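Long-range contacts in protease Do-like 1, chloroplastic (Arabidopsis thaliana, PDB 3QO6), which acts as a serine endopeptidase of the chloroplast that is required at high temperature and may degrade damaged proteins: residues Q98-A103 / P164-I169; T231-G236 / C307-E312; V253-A258 / A267-T272; V313-L318 / I326-E331. All blocks are in the same frame, centred on the assembly; numbering follows the deposited sequence.

In the fold
Contact 1 lies in the trypsin-like protease domain, near the centre of the chain. Contacts 2, 3 and 4 follow in the PDZ domain. Contact 3 falls in the chain between the two segments of contact 2, and contact 4 comes last. The three PDZ contacts reach one antiparallel sheet. Centres of contacts 2 and 4, like those of 3 and 4, are about 11 Å apart, and strand 326-332 runs beside strand 233-234. Contact 1 is about 18 Å from contact 2, centre to centre, yet the two touch, Lys100 CG lying 3.2 Å from Arg232 NH2. Protease and PDZ domains therefore meet at the loop bearing Asp101, predicted to belong to the charge relay.

Contact 1. Residues Q98-A103 / P164-I169; sequences QDKDVA and PIQDVI
The loop carrying Asp101, the predicted charge-relay aspartate, meets strand 164-166 where the two beta domains of the protease face each other, with Lys100 level with Ile165. The direct contact is van der Waals packing, partly against a backbone carbonyl. Ile165 lays its CG1 branch against the backbone of Asp99, CG1 standing 3.4 Å from Asp99 O. Its other branch, CG2, faces the aliphatic part of Lys100, with CG2 4.0 Å from Lys100 CD. The lysine bends at CB-CG (chi2 -66°) and then runs straight to its amine, which brings NZ alongside strand 164-166. The polar link is a single water. It donates to Pro164 O at 2.9 Å and more weakly to Asp99 O at 2.8 Å, while accepting from Lys100 NZ at 3.1 Å. The water thus has three partners, and two carbonyls that could not pair with each other are joined. Lys100 NZ also forms a salt bridge to Asp305 of the PDZ domain, so the amine reaches the strand through the water and the second domain directly. Directly after Lys100 the backbone takes positive phi at Asp101 (42°), and Asp101 with Val102 forms a G1 beta bulge opposite Asp97. Asp101 OD2 then bonds His71 ND1, and Asn69 ND2 holds Asp101 O. Ile165 lies about 8 Å from His71, side chain to side chain. This placing of an aspartate beside the histidine, between two beta domains, is consistent with the catalytic triad of the chymotrypsin fold, which Ser180 is predicted to complete.

Contact 2. Residues T231-G236 / C307-E312; sequences TRPILG and CKVGDE
Cys307 starts the contact with its backbone, the carbonyl lying against the ring of Pro233, where Cys307 O is 3.5 Å from Pro233 CG. Lys308 follows the same ring, its C 4.0 Å from Pro233 CB, and opens a type II turn closed by Asp311 N to Lys308 O at 3.0 Å. Within the turn, Asp311 OD2 accepts a weak bond from Lys308 N and makes a long ion pair with its amine. Val309, the first of the two central turn residues, does most of the touching from this segment. Its CG2 methyl, placed beside the backbone N with CG1 anti to it (chi1 176°), comes 3.4 Å from Thr231 CG2, the two side chains crossing obliquely; the same methyl is 4.3 Å from Pro233 CB. Gly310 then takes the positive phi (96°) that this turn type needs at its third position. Beyond Pro233, the backbone of Leu235 and Gly236 bonds a bound peptide, as the carboxylate-binding loop of PDZ domains does, and Arg232 makes a salt bridge to Asp97 of the protease domain. The ring of Pro233 on a carbonyl and the paired methyls of Thr231 and Val309 imply that van der Waals fit holds turn to strand.

Contact 3. Residues V253-A258 / A267-T272; sequences VLVLDA and AGLQST
Three hydrogen bonds carry Ser271 and Thr272 along the end of strand 253-257. Ser271 OG accepts from Ala258 N at 3.0 Å, the bond somewhat bent. One residue on, Thr272 N donates to Leu256 O at 3.0 Å, although it sits well above that carbonyl's plane, 45° out of it. Thr272 OG1 donates to Val255 O at 3.0 Å, so side chain and amide of one threonine take successive carbonyls. Having OG beside the backbone N (chi1 -45°) lets Ser271 reach forward to Ala258 while its CB stays 3.2 Å from Leu256 O. Apolar packing flanks these bonds: Leu269 CB faces Ala258 CB at 4.3 Å, and Leu269 CD2 faces Val255 CG1 at 4.4 Å. In the PDZ fold this is where the chain, having left helix 263-266 through a Schellman motif at Gly268, returns to the strand, residues 269-272 running back across residues 254-258 with end-to-end directions 116° apart. With an alanine in place of Ser271, the amide of Ala258 would probably be left without its hydroxyl acceptor, and the end of the strand freer to shift away from the returning segment. A classic beta bulge lies at this end of the strand, Leu256 and Asp257 both facing Lys238. Further out, Asp284 OD2 accepts from Gln270 N, and Gly283 N donates to Thr272 OG1, which thus acts as donor to Val255 O and acceptor from Gly283 N. Thr44 of a neighbouring subunit bonds Thr272 O, and Phe43 of that same subunit packs on Leu256 and Thr272.

Contact 4. Residues V313-L318 / I326-E331; sequences VTVEVL and ISVTLE
Val313 opens the pairing opposite Val328, a hydrogen-bonded antiparallel pair. Its carbonyl receives Val328 N at 2.7 Å in a nearly straight bond (176°), whereas the return bond from Val313 N to Val328 O, also 2.7 Å, is bent and weak. The side chain leans past the pair toward Leu330, and Val313 CG2 meets Leu330 CD1 at 3.3 Å, a tight methyl-to-methyl contact. Thr314 is the non-hydrogen-bonded partner of Ser327. Here the strands come closer, and Ser327 CA points a CA-H at Val313 O over 3.4 Å; both side chains lie on the face away from Val313 and Val315. Val315 restores the bonding with Ile326, giving N to Ile326 O at 2.7 Å and receiving Ile326 N on its own O at 2.6 Å. Its CG2 sits between the backbone N and the carbonyl carbon (chi1 -38°), which turns this methyl across the pair, 4.2 Å from Ile326 CB and 4.3 Å from Val328 CG2. Val313, Val315, Ile326 and Val328 thus share one apolar face; Val289 of strand 285-289 packs on Val313 and Val315, and Pro263 of helix 263-266 covers Val328. The axes of 313-318 and 326-329 are 138° apart, a markedly twisted antiparallel pairing. Two successive strands paired this way form a beta hairpin, the closing hairpin of the PDZ domain in this circularly permuted HtrA-type arrangement.

Contact 1. Residues Q98-A103 / P164-I169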
loop_
_atom_site.group_PDB
_atom_site.type_symbol
_atom_site.label_atom_id
_atom_site.label_comp_id
_atom_site.label_asym_id
_atom_site.label_seq_id
_atom_site.Cartn_x
_atom_site.Cartn_y
_atom_site.Cartn_z
ATOM N N GLN B 98 13.409 -31.562 -9.470
ATOM C CA GLN B 98 13.192 -30.140 -9.200
ATOM C C GLN B 98 13.656 -29.202 -10.290
ATOM O O GLN B 98 13.098 -28.124 -10.473
ATOM C CB GLN B 98 13.894 -29.712 -7.922
ATOM C CG GLN B 98 13.258 -30.187 -6.660
ATOM C CD GLN B 98 13.768 -29.392 -5.480
ATOM O OE1 GLN B 98 14.954 -29.060 -5.426
ATOM N NE2 GLN B 98 12.883 -29.081 -4.526
ATOM N N ASP B 99 14.691 -29.596 -11.006
ATOM C CA ASP B 99 15.201 -28.732 -12.032
ATOM C C ASP B 99 14.255 -28.522 -13.175
ATOM O O ASP B 99 14.118 -27.407 -13.649
ATOM C CB ASP B 99 16.542 -29.246 -12.534
ATOM C CG ASP B 99 17.648 -28.976 -11.551
ATOM O OD1 ASP B 99 17.480 -28.073 -10.690
ATOM O OD2 ASP B 99 18.687 -29.655 -11.647
ATOM N N LYS B 100 13.597 -29.580 -13.616
ATOM C CA LYS B 100 12.663 -29.464 -14.716
ATOM C C LYS B 100 11.227 -29.442 -14.209
ATOM O O LYS B 100 10.290 -29.660 -14.971
ATOM C CB LYS B 100 12.869 -30.629 -15.682
ATOM C CG LYS B 100 14.320 -30.845 -16.084
ATOM C CD LYS B 100 14.813 -29.663 -16.890
ATOM C CE LYS B 100 16.251 -29.826 -17.351
ATOM N NZ LYS B 100 16.718 -28.565 -18.034
ATOM N N ASP B 101 11.068 -29.177 -12.915
ATOM C CA ASP B 101 9.756 -29.111 -12.256
ATOM C C ASP B 101 8.738 -30.185 -12.651
ATOM O O ASP B 101 7.545 -29.912 -12.788
ATOM C CB ASP B 101 9.145 -27.721 -12.451
ATOM C CG ASP B 101 8.035 -27.422 -11.468
ATOM O OD1 ASP B 101 8.048 -27.930 -10.328
ATOM O OD2 ASP B 101 7.141 -26.648 -11.827
ATOM N N VAL B 102 9.227 -31.413 -12.799
ATOM C CA VAL B 102 8.415 -32.581 -13.149
ATOM C C VAL B 102 8.277 -33.528 -11.948
ATOM O O VAL B 102 9.248 -33.779 -11.235
ATOM C CB VAL B 102 9.081 -33.367 -14.250
ATOM C CG1 VAL B 102 8.356 -34.681 -14.457
ATOM C CG2 VAL B 102 9.088 -32.548 -15.501
ATOM N N ALA B 103 7.089 -34.073 -11.730
ATOM C CA ALA B 103 6.901 -34.983 -10.615
ATOM C C ALA B 103 6.015 -36.153 -10.991
ATOM O O ALA B 103 5.118 -36.013 -11.824
ATOM C CB ALA B 103 6.305 -34.250 -9.450
ATOM N N PRO B 164 17.771 -22.428 -14.459
ATOM C CA PRO B 164 16.965 -22.222 -15.667
ATOM C C PRO B 164 16.489 -23.530 -16.300
ATOM O O PRO B 164 17.177 -24.540 -16.230
ATOM C CB PRO B 164 17.917 -21.463 -16.577
ATOM C CG PRO B 164 19.244 -22.052 -16.213
ATOM C CD PRO B 164 19.172 -22.044 -14.695
ATOM N N ILE B 165 15.301 -23.510 -16.896
ATOM C CA ILE B 165 14.780 -24.688 -17.565
ATOM C C ILE B 165 14.915 -24.363 -19.043
ATOM O O ILE B 165 14.361 -23.372 -19.515
ATOM C CB ILE B 165 13.304 -24.937 -17.255
ATOM C CG1 ILE B 165 13.077 -24.962 -15.743
ATOM C CG2 ILE B 165 12.876 -26.252 -17.858
ATOM C CD1 ILE B 165 11.613 -25.250 -15.317
ATOM N N GLN B 166 15.671 -25.176 -19.769
ATOM C CA GLN B 166 15.873 -24.942 -21.183
ATOM C C GLN B 166 14.756 -25.551 -22.013
ATOM O O GLN B 166 13.920 -26.297 -21.517
ATOM C CB GLN B 166 17.200 -25.558 -21.629
ATOM C CG GLN B 166 18.413 -24.631 -21.614
ATOM C CD GLN B 166 18.851 -24.212 -20.219
ATOM O OE1 GLN B 166 19.022 -25.048 -19.319
ATOM N NE2 GLN B 166 19.059 -22.909 -20.037
ATOM N N ASP B 167 14.756 -25.217 -23.291
ATOM C CA ASP B 167 13.815 -25.757 -24.258
ATOM C C ASP B 167 12.317 -25.618 -24.028
ATOM O O ASP B 167 11.547 -26.416 -24.572
ATOM C CB ASP B 167 14.119 -27.235 -24.479
ATOM C CG ASP B 167 13.986 -27.635 -25.943
ATOM O OD1 ASP B 167 14.957 -27.424 -26.719
ATOM O OD2 ASP B 167 12.903 -28.143 -26.327
ATOM N N VAL B 168 11.895 -24.610 -23.270
ATOM C CA VAL B 168 10.482 -24.412 -22.973
ATOM C C VAL B 168 9.554 -23.954 -24.108
ATOM O O VAL B 168 9.956 -23.204 -25.007
ATOM C CB VAL B 168 10.367 -23.436 -21.807
ATOM C CG1 VAL B 168 8.901 -23.098 -21.504
ATOM C CG2 VAL B 168 11.036 -24.053 -20.613
ATOM N N ILE B 169 8.304 -24.410 -24.061
ATOM C CA ILE B 169 7.298 -24.017 -25.064
ATOM C C ILE B 169 6.496 -22.783 -24.588
ATOM O O ILE B 169 6.164 -22.683 -23.412
ATOM C CB ILE B 169 6.270 -25.122 -25.318
ATOM C CG1 ILE B 169 6.941 -26.358 -25.920
ATOM C CG2 ILE B 169 5.195 -24.597 -26.260
ATOM C CD1 ILE B 169 6.033 -27.580 -25.945
HETATM O O HOH W 1 16.408 -27.118 -15.259
#

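Contact 2. Residues T231-G236 / C307-E312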
loop_
_atom_site.group_PDB
_atom_site.type_symbol
_atom_site.label_atom_id
_atom_site.label_comp_id
_atom_site.label_asym_id
_atom_site.label_seq_id
_atom_site.Cartn_x
_atom_site.Cartn_y
_atom_site.Cartn_z
ATOM N N THR B 231 19.468 -38.623 -11.850
ATOM C CA THR B 231 20.812 -38.270 -11.431
ATOM C C THR B 231 21.438 -37.286 -12.387
ATOM O O THR B 231 21.637 -37.572 -13.585
ATOM C CB THR B 231 21.689 -39.534 -11.250
ATOM O OG1 THR B 231 21.234 -40.244 -10.093
ATOM C CG2 THR B 231 23.155 -39.168 -11.067
ATOM N N ARG B 232 21.746 -36.116 -11.836
ATOM C CA ARG B 232 22.314 -35.030 -12.610
ATOM C C ARG B 232 23.720 -34.656 -12.177
ATOM O O ARG B 232 24.039 -34.570 -10.990
ATOM C CB ARG B 232 21.380 -33.814 -12.509
ATOM C CG ARG B 232 19.928 -34.070 -12.980
ATOM C CD ARG B 232 19.050 -32.865 -12.684
ATOM N NE ARG B 232 17.834 -32.843 -13.487
ATOM C CZ ARG B 232 17.809 -33.028 -14.806
ATOM N NH1 ARG B 232 18.938 -33.260 -15.473
ATOM N NH2 ARG B 232 16.660 -32.963 -15.467
ATOM N N PRO B 233 24.579 -34.385 -13.153
ATOM C CA PRO B 233 25.987 -34.014 -12.942
ATOM C C PRO B 233 26.220 -32.632 -12.329
ATOM O O PRO B 233 25.409 -31.738 -12.495
ATOM C CB PRO B 233 26.559 -34.083 -14.350
ATOM C CG PRO B 233 25.367 -33.537 -15.179
ATOM C CD PRO B 233 24.185 -34.252 -14.570
ATOM N N ILE B 234 27.335 -32.465 -11.629
ATOM C CA ILE B 234 27.676 -31.171 -11.074
ATOM C C ILE B 234 29.152 -30.925 -11.202
ATOM O O ILE B 234 29.929 -31.872 -11.235
ATOM C CB ILE B 234 27.338 -31.038 -9.608
ATOM C CG1 ILE B 234 28.256 -31.934 -8.784
ATOM C CG2 ILE B 234 25.890 -31.333 -9.409
ATOM C CD1 ILE B 234 28.152 -31.641 -7.290
ATOM N N LEU B 235 29.522 -29.645 -11.257
ATOM C CA LEU B 235 30.921 -29.215 -11.360
ATOM C C LEU B 235 31.410 -29.030 -9.958
ATOM O O LEU B 235 32.609 -29.067 -9.680
ATOM C CB LEU B 235 31.018 -27.865 -12.047
ATOM C CG LEU B 235 31.657 -27.737 -13.425
ATOM C CD1 LEU B 235 31.615 -26.271 -13.808
ATOM C CD2 LEU B 235 33.087 -28.220 -13.414
ATOM N N GLY B 236 30.454 -28.802 -9.068
ATOM C CA GLY B 236 30.812 -28.599 -7.689
ATOM C C GLY B 236 31.271 -27.179 -7.399
ATOM O O GLY B 236 32.239 -26.982 -6.655
ATOM N N CYS B 307 25.604 -32.437 -20.296
ATOM C CA CYS B 307 26.514 -33.462 -19.838
ATOM C C CYS B 307 25.839 -34.496 -18.988
ATOM O O CYS B 307 24.704 -34.310 -18.540
ATOM C CB CYS B 307 27.660 -32.825 -19.082
ATOM S SG CYS B 307 28.379 -31.531 -20.082
ATOM N N LYS B 308 26.547 -35.601 -18.786
ATOM C CA LYS B 308 26.049 -36.704 -17.986
ATOM C C LYS B 308 27.071 -37.063 -16.906
ATOM O O LYS B 308 28.265 -36.835 -17.081
ATOM C CB LYS B 308 25.745 -37.893 -18.906
ATOM C CG LYS B 308 26.627 -37.984 -20.159
ATOM C CD LYS B 308 26.103 -39.053 -21.134
ATOM C CE LYS B 308 27.077 -39.353 -22.289
ATOM N NZ LYS B 308 27.290 -38.207 -23.219
ATOM N N VAL B 309 26.607 -37.597 -15.781
ATOM C CA VAL B 309 27.525 -37.952 -14.710
ATOM C C VAL B 309 28.709 -38.709 -15.259
ATOM O O VAL B 309 28.546 -39.596 -16.083
ATOM C CB VAL B 309 26.861 -38.826 -13.658
ATOM C CG1 VAL B 309 27.879 -39.240 -12.623
ATOM C CG2 VAL B 309 25.736 -38.064 -13.004
ATOM N N GLY B 310 29.905 -38.351 -14.816
ATOM C CA GLY B 310 31.085 -39.039 -15.297
ATOM C C GLY B 310 31.829 -38.378 -16.445
ATOM O O GLY B 310 33.009 -38.648 -16.618
ATOM N N ASP B 311 31.172 -37.526 -17.229
ATOM C CA ASP B 311 31.849 -36.854 -18.347
ATOM C C ASP B 311 33.071 -36.057 -17.887
ATOM O O ASP B 311 33.031 -35.371 -16.860
ATOM C CB ASP B 311 30.896 -35.892 -19.063
ATOM C CG ASP B 311 29.869 -36.606 -19.918
ATOM O OD1 ASP B 311 29.713 -37.839 -19.776
ATOM O OD2 ASP B 311 29.204 -35.929 -20.727
ATOM N N GLU B 312 34.166 -36.149 -18.628
ATOM C CA GLU B 312 35.327 -35.378 -18.238
ATOM C C GLU B 312 35.303 -34.099 -19.058
ATOM O O GLU B 312 35.738 -34.058 -20.202
ATOM C CB GLU B 312 36.627 -36.127 -18.490
ATOM C CG GLU B 312 37.801 -35.399 -17.848
ATOM C CD GLU B 312 39.150 -35.850 -18.364
ATOM O OE1 GLU B 312 39.344 -35.812 -19.600
ATOM O OE2 GLU B 312 40.016 -36.223 -17.535
#

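Contact 3. Residues V253-A258 / A267-T272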
loop_
_atom_site.group_PDB
_atom_site.type_symbol
_atom_site.label_atom_id
_atom_site.label_comp_id
_atom_site.label_asym_id
_atom_site.label_seq_id
_atom_site.Cartn_x
_atom_site.Cartn_y
_atom_site.Cartn_z
ATOM N N VAL B 253 31.962 -16.491 -15.740
ATOM C CA VAL B 253 31.386 -16.810 -14.426
ATOM C C VAL B 253 32.460 -16.851 -13.347
ATOM O O VAL B 253 33.432 -17.602 -13.455
ATOM C CB VAL B 253 30.690 -18.194 -14.422
ATOM C CG1 VAL B 253 29.870 -18.358 -13.171
ATOM C CG2 VAL B 253 29.830 -18.348 -15.628
ATOM N N LEU B 254 32.268 -16.069 -12.293
ATOM C CA LEU B 254 33.224 -16.008 -11.188
ATOM C C LEU B 254 32.960 -17.137 -10.198
ATOM O O LEU B 254 31.906 -17.145 -9.559
ATOM C CB LEU B 254 33.060 -14.666 -10.462
ATOM C CG LEU B 254 34.021 -14.190 -9.374
ATOM C CD1 LEU B 254 33.442 -12.930 -8.771
ATOM C CD2 LEU B 254 34.213 -15.220 -8.298
ATOM N N VAL B 255 33.878 -18.089 -10.036
ATOM C CA VAL B 255 33.571 -19.110 -9.048
ATOM C C VAL B 255 33.867 -18.509 -7.681
ATOM O O VAL B 255 34.923 -17.938 -7.447
ATOM C CB VAL B 255 34.329 -20.497 -9.248
ATOM C CG1 VAL B 255 34.740 -20.708 -10.697
ATOM C CG2 VAL B 255 35.463 -20.631 -8.295
ATOM N N LEU B 256 32.888 -18.585 -6.797
ATOM C CA LEU B 256 33.031 -18.061 -5.468
ATOM C C LEU B 256 33.598 -19.163 -4.595
ATOM O O LEU B 256 34.454 -18.917 -3.744
ATOM C CB LEU B 256 31.667 -17.623 -4.948
ATOM C CG LEU B 256 30.971 -16.553 -5.804
ATOM C CD1 LEU B 256 29.619 -16.188 -5.196
ATOM C CD2 LEU B 256 31.860 -15.315 -5.900
ATOM N N ASP B 257 33.128 -20.391 -4.806
ATOM C CA ASP B 257 33.603 -21.525 -4.006
ATOM C C ASP B 257 33.616 -22.857 -4.758
ATOM O O ASP B 257 32.697 -23.181 -5.530
ATOM C CB ASP B 257 32.749 -21.680 -2.745
ATOM C CG ASP B 257 33.406 -22.557 -1.700
ATOM O OD1 ASP B 257 32.697 -23.321 -1.023
ATOM O OD2 ASP B 257 34.635 -22.476 -1.537
ATOM N N ALA B 258 34.680 -23.618 -4.526
ATOM C CA ALA B 258 34.856 -24.935 -5.130
ATOM C C ALA B 258 35.319 -25.789 -3.976
ATOM O O ALA B 258 36.533 -25.897 -3.714
ATOM C CB ALA B 258 35.915 -24.903 -6.216
ATOM N N ALA B 267 39.726 -31.093 -8.791
ATOM C CA ALA B 267 40.442 -30.706 -9.996
ATOM C C ALA B 267 41.225 -29.434 -9.770
ATOM O O ALA B 267 41.853 -28.934 -10.709
ATOM C CB ALA B 267 39.484 -30.502 -11.146
ATOM N N GLY B 268 41.147 -28.894 -8.546
ATOM C CA GLY B 268 41.878 -27.681 -8.189
ATOM C C GLY B 268 41.486 -26.270 -8.676
ATOM O O GLY B 268 42.382 -25.418 -8.881
ATOM N N LEU B 269 40.191 -26.007 -8.881
ATOM C CA LEU B 269 39.762 -24.665 -9.272
ATOM C C LEU B 269 39.825 -23.807 -8.008
ATOM O O LEU B 269 39.525 -24.290 -6.908
ATOM C CB LEU B 269 38.337 -24.669 -9.804
ATOM C CG LEU B 269 38.239 -24.674 -11.321
ATOM C CD1 LEU B 269 38.833 -25.975 -11.854
ATOM C CD2 LEU B 269 36.779 -24.500 -11.745
ATOM N N GLN B 270 40.197 -22.537 -8.154
ATOM C CA GLN B 270 40.319 -21.663 -6.991
ATOM C C GLN B 270 39.097 -20.823 -6.676
ATOM O O GLN B 270 38.437 -20.287 -7.570
ATOM C CB GLN B 270 41.510 -20.737 -7.160
ATOM C CG GLN B 270 42.810 -21.461 -7.443
ATOM C CD GLN B 270 43.910 -20.505 -7.854
ATOM O OE1 GLN B 270 44.916 -20.916 -8.426
ATOM N NE2 GLN B 270 43.724 -19.215 -7.563
ATOM N N SER B 271 38.827 -20.697 -5.382
ATOM C CA SER B 271 37.705 -19.924 -4.880
ATOM C C SER B 271 38.106 -18.464 -4.618
ATOM O O SER B 271 39.288 -18.109 -4.636
ATOM C CB SER B 271 37.216 -20.572 -3.595
ATOM O OG SER B 271 37.131 -21.975 -3.770
ATOM N N THR B 272 37.117 -17.613 -4.381
ATOM C CA THR B 272 37.383 -16.206 -4.113
ATOM C C THR B 272 37.723 -16.069 -2.634
ATOM O O THR B 272 37.017 -16.639 -1.806
ATOM C CB THR B 272 36.147 -15.382 -4.427
ATOM O OG1 THR B 272 35.788 -15.593 -5.795
ATOM C CG2 THR B 272 36.410 -13.913 -4.188
#

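Contact 4. Residues V313-L318 / I326-E331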
loop_
_atom_site.group_PDB
_atom_site.type_symbol
_atom_site.label_atom_id
_atom_site.label_comp_id
_atom_site.label_asym_id
_atom_site.label_seq_id
_atom_site.Cartn_x
_atom_site.Cartn_y
_atom_site.Cartn_z
ATOM N N VAL B 313 34.770 -33.053 -18.455
ATOM C CA VAL B 313 34.658 -31.768 -19.107
ATOM C C VAL B 313 35.910 -30.921 -18.932
ATOM O O VAL B 313 36.483 -30.843 -17.837
ATOM C CB VAL B 313 33.454 -31.027 -18.554
ATOM C CG1 VAL B 313 33.563 -29.571 -18.859
ATOM C CG2 VAL B 313 32.196 -31.610 -19.153
ATOM N N THR B 314 36.337 -30.292 -20.023
ATOM C CA THR B 314 37.518 -29.442 -19.990
ATOM C C THR B 314 37.065 -27.984 -19.874
ATOM O O THR B 314 36.429 -27.433 -20.773
ATOM C CB THR B 314 38.429 -29.680 -21.254
ATOM O OG1 THR B 314 39.294 -28.557 -21.456
ATOM C CG2 THR B 314 37.597 -29.904 -22.493
ATOM N N VAL B 315 37.388 -27.375 -18.739
ATOM C CA VAL B 315 37.001 -25.999 -18.483
ATOM C C VAL B 315 38.162 -25.018 -18.478
ATOM O O VAL B 315 39.217 -25.258 -17.890
ATOM C CB VAL B 315 36.226 -25.863 -17.121
ATOM C CG1 VAL B 315 35.320 -27.067 -16.913
ATOM C CG2 VAL B 315 37.189 -25.734 -15.961
ATOM N N GLU B 316 37.933 -23.889 -19.122
ATOM C CA GLU B 316 38.923 -22.832 -19.219
ATOM C C GLU B 316 38.593 -21.718 -18.228
ATOM O O GLU B 316 37.469 -21.238 -18.180
ATOM C CB GLU B 316 38.913 -22.315 -20.654
ATOM C CG GLU B 316 39.649 -21.029 -20.927
ATOM C CD GLU B 316 39.338 -20.522 -22.333
ATOM O OE1 GLU B 316 39.687 -21.232 -23.311
ATOM O OE2 GLU B 316 38.727 -19.428 -22.458
ATOM N N VAL B 317 39.569 -21.319 -17.426
ATOM C CA VAL B 317 39.356 -20.258 -16.454
ATOM C C VAL B 317 40.330 -19.103 -16.654
ATOM O O VAL B 317 41.331 -19.233 -17.351
ATOM C CB VAL B 317 39.553 -20.752 -15.000
ATOM C CG1 VAL B 317 38.697 -21.963 -14.747
ATOM C CG2 VAL B 317 41.030 -21.063 -14.733
ATOM N N LEU B 318 40.014 -17.968 -16.047
ATOM C CA LEU B 318 40.882 -16.810 -16.088
ATOM C C LEU B 318 41.341 -16.701 -14.649
ATOM O O LEU B 318 40.616 -16.214 -13.786
ATOM C CB LEU B 318 40.123 -15.550 -16.502
ATOM C CG LEU B 318 40.810 -14.210 -16.205
ATOM C CD1 LEU B 318 42.236 -14.227 -16.708
ATOM C CD2 LEU B 318 40.043 -13.084 -16.854
ATOM N N ILE B 326 41.389 -26.690 -17.464
ATOM C CA ILE B 326 41.367 -27.695 -16.401
ATOM C C ILE B 326 40.331 -28.759 -16.707
ATOM O O ILE B 326 39.205 -28.461 -17.101
ATOM C CB ILE B 326 41.058 -27.049 -15.025
ATOM C CG1 ILE B 326 42.137 -26.014 -14.703
ATOM C CG2 ILE B 326 40.999 -28.113 -13.930
ATOM C CD1 ILE B 326 42.027 -25.394 -13.345
ATOM N N SER B 327 40.713 -30.013 -16.564
ATOM C CA SER B 327 39.749 -31.048 -16.829
ATOM C C SER B 327 39.069 -31.435 -15.529
ATOM O O SER B 327 39.716 -31.704 -14.513
ATOM C CB SER B 327 40.411 -32.260 -17.496
ATOM O OG SER B 327 40.293 -32.182 -18.911
ATOM N N VAL B 328 37.745 -31.432 -15.564
ATOM C CA VAL B 328 36.972 -31.800 -14.399
ATOM C C VAL B 328 36.026 -32.915 -14.788
ATOM O O VAL B 328 35.395 -32.859 -15.841
ATOM C CB VAL B 328 36.148 -30.612 -13.893
ATOM C CG1 VAL B 328 35.482 -30.960 -12.572
ATOM C CG2 VAL B 328 37.045 -29.409 -13.725
ATOM N N THR B 329 35.952 -33.950 -13.964
ATOM C CA THR B 329 35.018 -35.040 -14.246
ATOM C C THR B 329 33.805 -34.843 -13.336
ATOM O O THR B 329 33.902 -34.878 -12.102
ATOM C CB THR B 329 35.635 -36.443 -14.008
ATOM O OG1 THR B 329 36.913 -36.316 -13.378
ATOM C CG2 THR B 329 35.809 -37.168 -15.327
ATOM N N LEU B 330 32.661 -34.629 -13.968
ATOM C CA LEU B 330 31.438 -34.377 -13.243
ATOM C C LEU B 330 30.918 -35.540 -12.420
ATOM O O LEU B 330 30.790 -36.654 -12.918
ATOM C CB LEU B 330 30.357 -33.894 -14.221
ATOM C CG LEU B 330 30.630 -32.559 -14.919
ATOM C CD1 LEU B 330 31.385 -32.804 -16.172
ATOM C CD2 LEU B 330 29.332 -31.889 -15.254
ATOM N N GLU B 331 30.609 -35.269 -11.156
ATOM C CA GLU B 331 30.076 -36.283 -10.254
ATOM C C GLU B 331 28.634 -35.965 -9.913
ATOM O O GLU B 331 28.206 -34.812 -9.989
ATOM C CB GLU B 331 30.860 -36.306 -8.953
ATOM C CG GLU B 331 32.332 -36.499 -9.136
ATOM C CD GLU B 331 33.096 -36.081 -7.906
ATOM O OE1 GLU B 331 34.341 -36.120 -7.937
ATOM O OE2 GLU B 331 32.448 -35.707 -6.903
#